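Local coordinates for protein chloride intracellular channel exc-4 (Caenorhabditis elegans, PDB 2YV9) that may insert into membranes and form chloride channels, and is required to regulate lumen size as the excretory canal tube grows, at residues E190-L195 against W222-T227; L226-Y229 against A233-E236. One frame throughout, in Å; residues are numbered along the deposited sequence.

Following the chain from the N terminus, in this GST fold the thioredoxin-like domain, with helix 38-52, comes first and the all-helical part follows. Contact 1 closes a loop of 26 mostly helical residues, bringing the start of helix 190-210 against helix 219-228. Contact 2 closes a much shorter turn of three residues, from the end of helix 219-228 to helix 232-236. The loops neither nest nor cross: contact 2 begins where contact 1 ends, and both include Leu226 and Thr227. Their centres lie about 8 Å apart. Helix 219-228 is thus tied to helix 190-210 by contact 1 and to helix 232-236 by contact 2, near helix 38-52.

Contact 1: residues E190-L195 against W222-T227; sequences EYDCEL and WAYILT
Tyr224 reaches across to Asp192 and Leu195. The helix segments are nearly perpendicular, 99° apart, and their axes come no closer than 11.8 Å. One long side chain spans that distance. CG of Tyr224 is anti to the backbone N (chi1 176°), which extends the ring toward helix 190-210.

The polar part is a single buried hydrogen bond. Tyr224 OH donates to Asp192 OD1 at 2.6 Å. OD1 accepts with its anti lone pair and lies in the plane of the ring, at its edge. The carboxylate itself is turned 42° from that plane. OD1 also accepts from Leu183 N, and OD2 takes Thr189 N. The latter bond matches one half of the capping box known at the start of the equivalent helix in GST folds. These donors would favour the ionised carboxylate.

The apolar part is Leu195, whose CD2 lies 3.7 Å from Tyr224 CE2. A phenylalanine in place of Tyr224 could still pack on Leu195 but would probably leave Asp192 OD1 without its hydroxyl donor.

Met196 and Leu199 of helix 190-210 also touch the Tyr224 side chain. Leu195 packs on Leu126 of helix 117-140, while Cys193 meets helix 38-52.

Contact 2: residues L226-Y229 against A233-E236; sequences LTAY and AFIE
Ala228 is the first residue of 226-229 to meet the other segment. Its methyl sits over one face of the Phe234 ring, a CH-pi contact. Ala228 CB is 4.2 Å from the Phe234 ring centroid and 13° off the ring normal. The carbonyl of Ala228 also faces this side chain, with Ala228 O 3.2 Å from Phe234 CD2. Phe234 CB already points toward 226-229, and a chi1 of 176° carries the ring on outward, opposite its own backbone N.

Tyr229 comes next. CB leaves its backbone away from 233-236, yet the ring passes beside Phe234. The two side chains run side by side and point the same way. Tyr229 CD1 is 3.6 Å from Phe234 CE2, which lies near the plane of the Tyr229 ring, at its edge. The ring planes are oblique, 41° apart, with centroids 5.9 Å from each other. His200 binds Tyr229 OH through ND1, and His269 stacks on the ring. The backbone of Tyr229 meets Ile235, with Tyr229 O 3.3 Å from Ile235 CD1.

The contact closes the short turn between helix 219-228 and helix 232-236. A hydrogen bond between Thr227 O and Thr231 OG1 links the helix end to the turn. Helix 190-210 lies alongside, its Met196 touching both Ala228 and Phe234. Phe234 also packs on Gln41 and Met45 of helix 38-52, within the stretch predicted to cross the membrane after insertion.

Contact 1: residues E190-L195 against W222-T227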
ATOM      1  N   GLU A 190      -8.124  12.431  -7.911  1.00 19.91           N
ATOM      2  CA  GLU A 190      -7.847  11.119  -7.320  1.00 19.98           C
ATOM      3  C   GLU A 190      -9.143  10.348  -6.997  1.00 24.53           C
ATOM      4  O   GLU A 190      -9.201   9.113  -7.140  1.00 22.97           O
ATOM      5  CB  GLU A 190      -6.911  11.226  -6.120  1.00 24.60           C
ATOM      6  CG  GLU A 190      -7.594  11.388  -4.724  1.00 26.05           C
ATOM      7  CD  GLU A 190      -7.911  12.803  -4.375  1.00 33.20           C
ATOM      8  OE1 GLU A 190      -8.095  13.084  -3.148  1.00 27.20           O
ATOM      9  OE2 GLU A 190      -7.990  13.627  -5.308  1.00 30.87           O
ATOM     10  N   TYR A 191     -10.219  11.058  -6.642  1.00 21.46           N
ATOM     11  CA  TYR A 191     -11.473  10.393  -6.351  1.00 24.06           C
ATOM     12  C   TYR A 191     -12.064   9.683  -7.568  1.00 21.86           C
ATOM     13  O   TYR A 191     -12.640   8.615  -7.428  1.00 22.74           O
ATOM     14  CB  TYR A 191     -12.448  11.330  -5.720  1.00 23.92           C
ATOM     15  CG  TYR A 191     -11.930  11.855  -4.396  1.00 22.52           C
ATOM     16  CD1 TYR A 191     -11.661  11.010  -3.352  1.00 27.77           C
ATOM     17  CD2 TYR A 191     -11.763  13.230  -4.192  1.00 24.96           C
ATOM     18  CE1 TYR A 191     -11.217  11.480  -2.132  1.00 30.86           C
ATOM     19  CE2 TYR A 191     -11.270  13.715  -2.984  1.00 23.59           C
ATOM     20  CZ  TYR A 191     -11.037  12.831  -1.932  1.00 27.96           C
ATOM     21  OH  TYR A 191     -10.591  13.244  -0.687  1.00 33.00           O
ATOM     22  N   ASP A 192     -11.911  10.253  -8.770  1.00 19.73           N
ATOM     23  CA  ASP A 192     -12.281   9.553 -10.012  1.00 20.12           C
ATOM     24  C   ASP A 192     -11.421   8.348 -10.234  1.00 18.32           C
ATOM     25  O   ASP A 192     -11.892   7.329 -10.771  1.00 21.91           O
ATOM     26  CB  ASP A 192     -12.123  10.479 -11.165  1.00 19.61           C
ATOM     27  CG  ASP A 192     -12.971  11.752 -10.951  1.00 25.76           C
ATOM     28  OD1 ASP A 192     -14.205  11.634 -10.798  1.00 24.18           O
ATOM     29  OD2 ASP A 192     -12.379  12.860 -10.855  1.00 24.10           O
ATOM     30  N   CYS A 193     -10.157   8.490  -9.853  1.00 18.50           N
ATOM     31  CA  CYS A 193      -9.182   7.422 -10.043  1.00 17.58           C
ATOM     32  C   CYS A 193      -9.540   6.219  -9.135  1.00 20.13           C
ATOM     33  O   CYS A 193      -9.119   5.081  -9.414  1.00 23.11           O
ATOM     34  CB  CYS A 193      -7.808   7.895  -9.833  1.00 18.44           C
ATOM     35  SG  CYS A 193      -7.315   9.147 -11.073  1.00 22.28           S
ATOM     36  N   GLU A 194     -10.365   6.458  -8.099  1.00 21.74           N
ATOM     37  CA  GLU A 194     -10.861   5.418  -7.192  1.00 16.84           C
ATOM     38  C   GLU A 194     -12.276   4.940  -7.561  1.00 20.60           C
ATOM     39  O   GLU A 194     -12.558   3.738  -7.636  1.00 22.06           O
ATOM     40  CB  GLU A 194     -10.839   5.929  -5.765  1.00 20.68           C
ATOM     41  CG  GLU A 194      -9.401   6.249  -5.352  1.00 21.75           C
ATOM     42  CD  GLU A 194      -9.281   7.144  -4.134  1.00 26.92           C
ATOM     43  OE1 GLU A 194     -10.321   7.512  -3.540  1.00 24.30           O
ATOM     44  OE2 GLU A 194      -8.110   7.416  -3.747  1.00 26.89           O
ATOM     45  N   LEU A 195     -13.173   5.876  -7.794  1.00 18.29           N
ATOM     46  CA  LEU A 195     -14.589   5.509  -8.088  1.00 16.53           C
ATOM     47  C   LEU A 195     -14.785   4.915  -9.467  1.00 18.77           C
ATOM     48  O   LEU A 195     -15.584   4.020  -9.624  1.00 23.66           O
ATOM     49  CB  LEU A 195     -15.466   6.783  -7.989  1.00 17.68           C
ATOM     50  CG  LEU A 195     -16.963   6.549  -8.102  1.00 20.20           C
ATOM     51  CD1 LEU A 195     -17.429   5.500  -7.061  1.00 24.52           C
ATOM     52  CD2 LEU A 195     -17.719   7.911  -7.945  1.00 20.88           C
ATOM     53  N   TRP A 222     -24.796   7.159 -14.690  1.00 22.21           N
ATOM     54  CA  TRP A 222     -24.464   6.499 -15.966  1.00 23.67           C
ATOM     55  C   TRP A 222     -23.718   7.471 -16.845  1.00 24.35           C
ATOM     56  O   TRP A 222     -22.808   7.104 -17.604  1.00 23.09           O
ATOM     57  CB  TRP A 222     -25.710   5.940 -16.640  1.00 23.35           C
ATOM     58  CG  TRP A 222     -26.019   4.530 -16.204  1.00 22.77           C
ATOM     59  CD1 TRP A 222     -27.023   4.110 -15.416  1.00 25.53           C
ATOM     60  CD2 TRP A 222     -25.299   3.370 -16.602  1.00 24.20           C
ATOM     61  NE1 TRP A 222     -26.990   2.734 -15.298  1.00 24.70           N
ATOM     62  CE2 TRP A 222     -25.908   2.276 -16.016  1.00 21.29           C
ATOM     63  CE3 TRP A 222     -24.175   3.168 -17.396  1.00 22.19           C
ATOM     64  CZ2 TRP A 222     -25.402   0.978 -16.186  1.00 25.57           C
ATOM     65  CZ3 TRP A 222     -23.685   1.901 -17.568  1.00 23.61           C
ATOM     66  CH2 TRP A 222     -24.289   0.838 -16.995  1.00 20.87           C
ATOM     67  N   ALA A 223     -24.070   8.761 -16.767  1.00 25.76           N
ATOM     68  CA  ALA A 223     -23.298   9.752 -17.487  1.00 20.51           C
ATOM     69  C   ALA A 223     -21.809   9.848 -17.045  1.00 24.44           C
ATOM     70  O   ALA A 223     -20.897  10.048 -17.843  1.00 27.15           O
ATOM     71  CB  ALA A 223     -23.934  11.133 -17.381  1.00 24.35           C
ATOM     72  N   TYR A 224     -21.586   9.675 -15.758  1.00 22.97           N
ATOM     73  CA  TYR A 224     -20.253   9.666 -15.184  1.00 21.83           C
ATOM     74  C   TYR A 224     -19.505   8.383 -15.631  1.00 20.16           C
ATOM     75  O   TYR A 224     -18.312   8.419 -15.969  1.00 22.66           O
ATOM     76  CB  TYR A 224     -20.385   9.753 -13.666  1.00 23.81           C
ATOM     77  CG  TYR A 224     -19.120   9.671 -12.877  1.00 21.30           C
ATOM     78  CD1 TYR A 224     -18.316  10.797 -12.654  1.00 21.28           C
ATOM     79  CD2 TYR A 224     -18.711   8.455 -12.292  1.00 22.03           C
ATOM     80  CE1 TYR A 224     -17.173  10.708 -11.976  1.00 22.93           C
ATOM     81  CE2 TYR A 224     -17.522   8.387 -11.571  1.00 20.95           C
ATOM     82  CZ  TYR A 224     -16.801   9.509 -11.365  1.00 20.93           C
ATOM     83  OH  TYR A 224     -15.643   9.471 -10.660  1.00 20.35           O
ATOM     84  N   ILE A 225     -20.215   7.263 -15.708  1.00 22.47           N
ATOM     85  CA  ILE A 225     -19.575   6.038 -16.240  1.00 21.59           C
ATOM     86  C   ILE A 225     -19.208   6.272 -17.726  1.00 21.80           C
ATOM     87  O   ILE A 225     -18.114   5.931 -18.207  1.00 23.22           O
ATOM     88  CB  ILE A 225     -20.498   4.833 -16.047  1.00 20.71           C
ATOM     89  CG1 ILE A 225     -20.623   4.528 -14.535  1.00 22.72           C
ATOM     90  CG2 ILE A 225     -19.962   3.600 -16.843  1.00 24.06           C
ATOM     91  CD1 ILE A 225     -21.785   3.638 -14.154  1.00 20.10           C
ATOM     92  N   LEU A 226     -20.120   6.862 -18.480  1.00 23.17           N
ATOM     93  CA  LEU A 226     -19.794   7.263 -19.856  1.00 25.27           C
ATOM     94  C   LEU A 226     -18.568   8.171 -19.921  1.00 25.33           C
ATOM     95  O   LEU A 226     -17.700   7.953 -20.741  1.00 24.15           O
ATOM     96  CB  LEU A 226     -20.996   7.928 -20.504  1.00 22.65           C
ATOM     97  CG  LEU A 226     -20.828   8.367 -21.965  1.00 24.30           C
ATOM     98  CD1 LEU A 226     -20.234   7.312 -22.920  1.00 30.68           C
ATOM     99  CD2 LEU A 226     -22.216   8.904 -22.494  1.00 30.74           C
ATOM    100  N   THR A 227     -18.498   9.152 -19.029  1.00 23.83           N
ATOM    101  CA  THR A 227     -17.313   9.978 -18.912  1.00 23.58           C
ATOM    102  C   THR A 227     -16.081   9.092 -18.721  1.00 23.25           C
ATOM    103  O   THR A 227     -15.090   9.284 -19.375  1.00 23.34           O
ATOM    104  CB  THR A 227     -17.492  11.026 -17.829  1.00 24.07           C
ATOM    105  OG1 THR A 227     -18.584  11.872 -18.244  1.00 25.50           O
ATOM    106  CG2 THR A 227     -16.244  11.829 -17.655  1.00 27.02           C
TER

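Contact 2: residues L226-Y229 against A233-E236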
ATOM      1  N   LEU A 226     -20.120   6.862 -18.480  1.00 23.17           N
ATOM      2  CA  LEU A 226     -19.794   7.263 -19.856  1.00 25.27           C
ATOM      3  C   LEU A 226     -18.568   8.171 -19.921  1.00 25.33           C
ATOM      4  O   LEU A 226     -17.700   7.953 -20.741  1.00 24.15           O
ATOM      5  CB  LEU A 226     -20.996   7.928 -20.504  1.00 22.65           C
ATOM      6  CG  LEU A 226     -20.828   8.367 -21.965  1.00 24.30           C
ATOM      7  CD1 LEU A 226     -20.234   7.312 -22.920  1.00 30.68           C
ATOM      8  CD2 LEU A 226     -22.216   8.904 -22.494  1.00 30.74           C
ATOM      9  N   THR A 227     -18.498   9.152 -19.029  1.00 23.83           N
ATOM     10  CA  THR A 227     -17.313   9.978 -18.912  1.00 23.58           C
ATOM     11  C   THR A 227     -16.081   9.092 -18.721  1.00 23.25           C
ATOM     12  O   THR A 227     -15.090   9.284 -19.375  1.00 23.34           O
ATOM     13  CB  THR A 227     -17.492  11.026 -17.829  1.00 24.07           C
ATOM     14  OG1 THR A 227     -18.584  11.872 -18.244  1.00 25.50           O
ATOM     15  CG2 THR A 227     -16.244  11.829 -17.655  1.00 27.02           C
ATOM     16  N   ALA A 228     -16.173   8.085 -17.861  1.00 22.67           N
ATOM     17  CA  ALA A 228     -15.041   7.168 -17.666  1.00 23.65           C
ATOM     18  C   ALA A 228     -14.564   6.536 -18.985  1.00 20.93           C
ATOM     19  O   ALA A 228     -13.386   6.473 -19.299  1.00 24.10           O
ATOM     20  CB  ALA A 228     -15.465   6.034 -16.707  1.00 21.23           C
ATOM     21  N   TYR A 229     -15.532   6.021 -19.696  1.00 20.18           N
ATOM     22  CA  TYR A 229     -15.328   5.278 -20.946  1.00 21.33           C
ATOM     23  C   TYR A 229     -14.898   6.213 -22.076  1.00 27.14           C
ATOM     24  O   TYR A 229     -14.634   5.714 -23.166  1.00 26.80           O
ATOM     25  CB  TYR A 229     -16.628   4.562 -21.310  1.00 24.20           C
ATOM     26  CG  TYR A 229     -17.101   3.524 -20.323  1.00 22.50           C
ATOM     27  CD1 TYR A 229     -16.223   2.957 -19.368  1.00 24.19           C
ATOM     28  CD2 TYR A 229     -18.376   2.960 -20.422  1.00 26.67           C
ATOM     29  CE1 TYR A 229     -16.677   1.940 -18.490  1.00 20.73           C
ATOM     30  CE2 TYR A 229     -18.789   1.948 -19.569  1.00 21.27           C
ATOM     31  CZ  TYR A 229     -17.925   1.460 -18.601  1.00 22.43           C
ATOM     32  OH  TYR A 229     -18.348   0.448 -17.761  1.00 22.93           O
ATOM     33  N   ALA A 233      -7.249   8.268 -19.601  1.00 22.17           N
ATOM     34  CA  ALA A 233      -6.593   7.726 -18.353  1.00 23.12           C
ATOM     35  C   ALA A 233      -7.274   6.444 -17.880  1.00 24.55           C
ATOM     36  O   ALA A 233      -6.616   5.495 -17.438  1.00 25.10           O
ATOM     37  CB  ALA A 233      -6.594   8.754 -17.243  1.00 23.15           C
ATOM     38  N   PHE A 234      -8.588   6.436 -17.938  1.00 21.15           N
ATOM     39  CA  PHE A 234      -9.344   5.257 -17.560  1.00 25.92           C
ATOM     40  C   PHE A 234      -9.194   4.115 -18.578  1.00 23.89           C
ATOM     41  O   PHE A 234      -8.910   2.930 -18.229  1.00 25.92           O
ATOM     42  CB  PHE A 234     -10.817   5.600 -17.352  1.00 23.23           C
ATOM     43  CG  PHE A 234     -11.657   4.377 -17.060  1.00 20.83           C
ATOM     44  CD1 PHE A 234     -11.689   3.852 -15.761  1.00 25.61           C
ATOM     45  CD2 PHE A 234     -12.298   3.675 -18.082  1.00 24.20           C
ATOM     46  CE1 PHE A 234     -12.389   2.727 -15.492  1.00 25.21           C
ATOM     47  CE2 PHE A 234     -13.027   2.501 -17.791  1.00 20.88           C
ATOM     48  CZ  PHE A 234     -13.047   2.049 -16.472  1.00 20.06           C
ATOM     49  N   ILE A 235      -9.405   4.469 -19.852  1.00 25.24           N
ATOM     50  CA  ILE A 235      -9.429   3.480 -20.904  1.00 22.38           C
ATOM     51  C   ILE A 235      -8.095   2.755 -20.957  1.00 23.43           C
ATOM     52  O   ILE A 235      -8.064   1.494 -21.016  1.00 26.71           O
ATOM     53  CB  ILE A 235      -9.750   4.102 -22.257  1.00 25.63           C
ATOM     54  CG1 ILE A 235     -11.147   4.737 -22.250  1.00 28.42           C
ATOM     55  CG2 ILE A 235      -9.654   3.054 -23.373  1.00 27.07           C
ATOM     56  CD1 ILE A 235     -11.362   5.690 -23.464  1.00 27.62           C
ATOM     57  N   GLU A 236      -7.006   3.508 -20.927  1.00 24.36           N
ATOM     58  CA  GLU A 236      -5.672   2.900 -21.120  1.00 27.46           C
ATOM     59  C   GLU A 236      -5.291   1.959 -19.974  1.00 27.69           C
ATOM     60  O   GLU A 236      -4.547   0.993 -20.170  1.00 28.97           O
ATOM     61  CB  GLU A 236      -4.608   3.982 -21.317  1.00 29.08           C
ATOM     62  CG  GLU A 236      -4.740   4.694 -22.681  1.00 33.55           C
ATOM     63  CD  GLU A 236      -4.847   3.735 -23.847  1.00 46.37           C
ATOM     64  OE1 GLU A 236      -3.920   2.916 -24.005  1.00 45.25           O
ATOM     65  OE2 GLU A 236      -5.862   3.785 -24.586  1.00 46.42           O
TER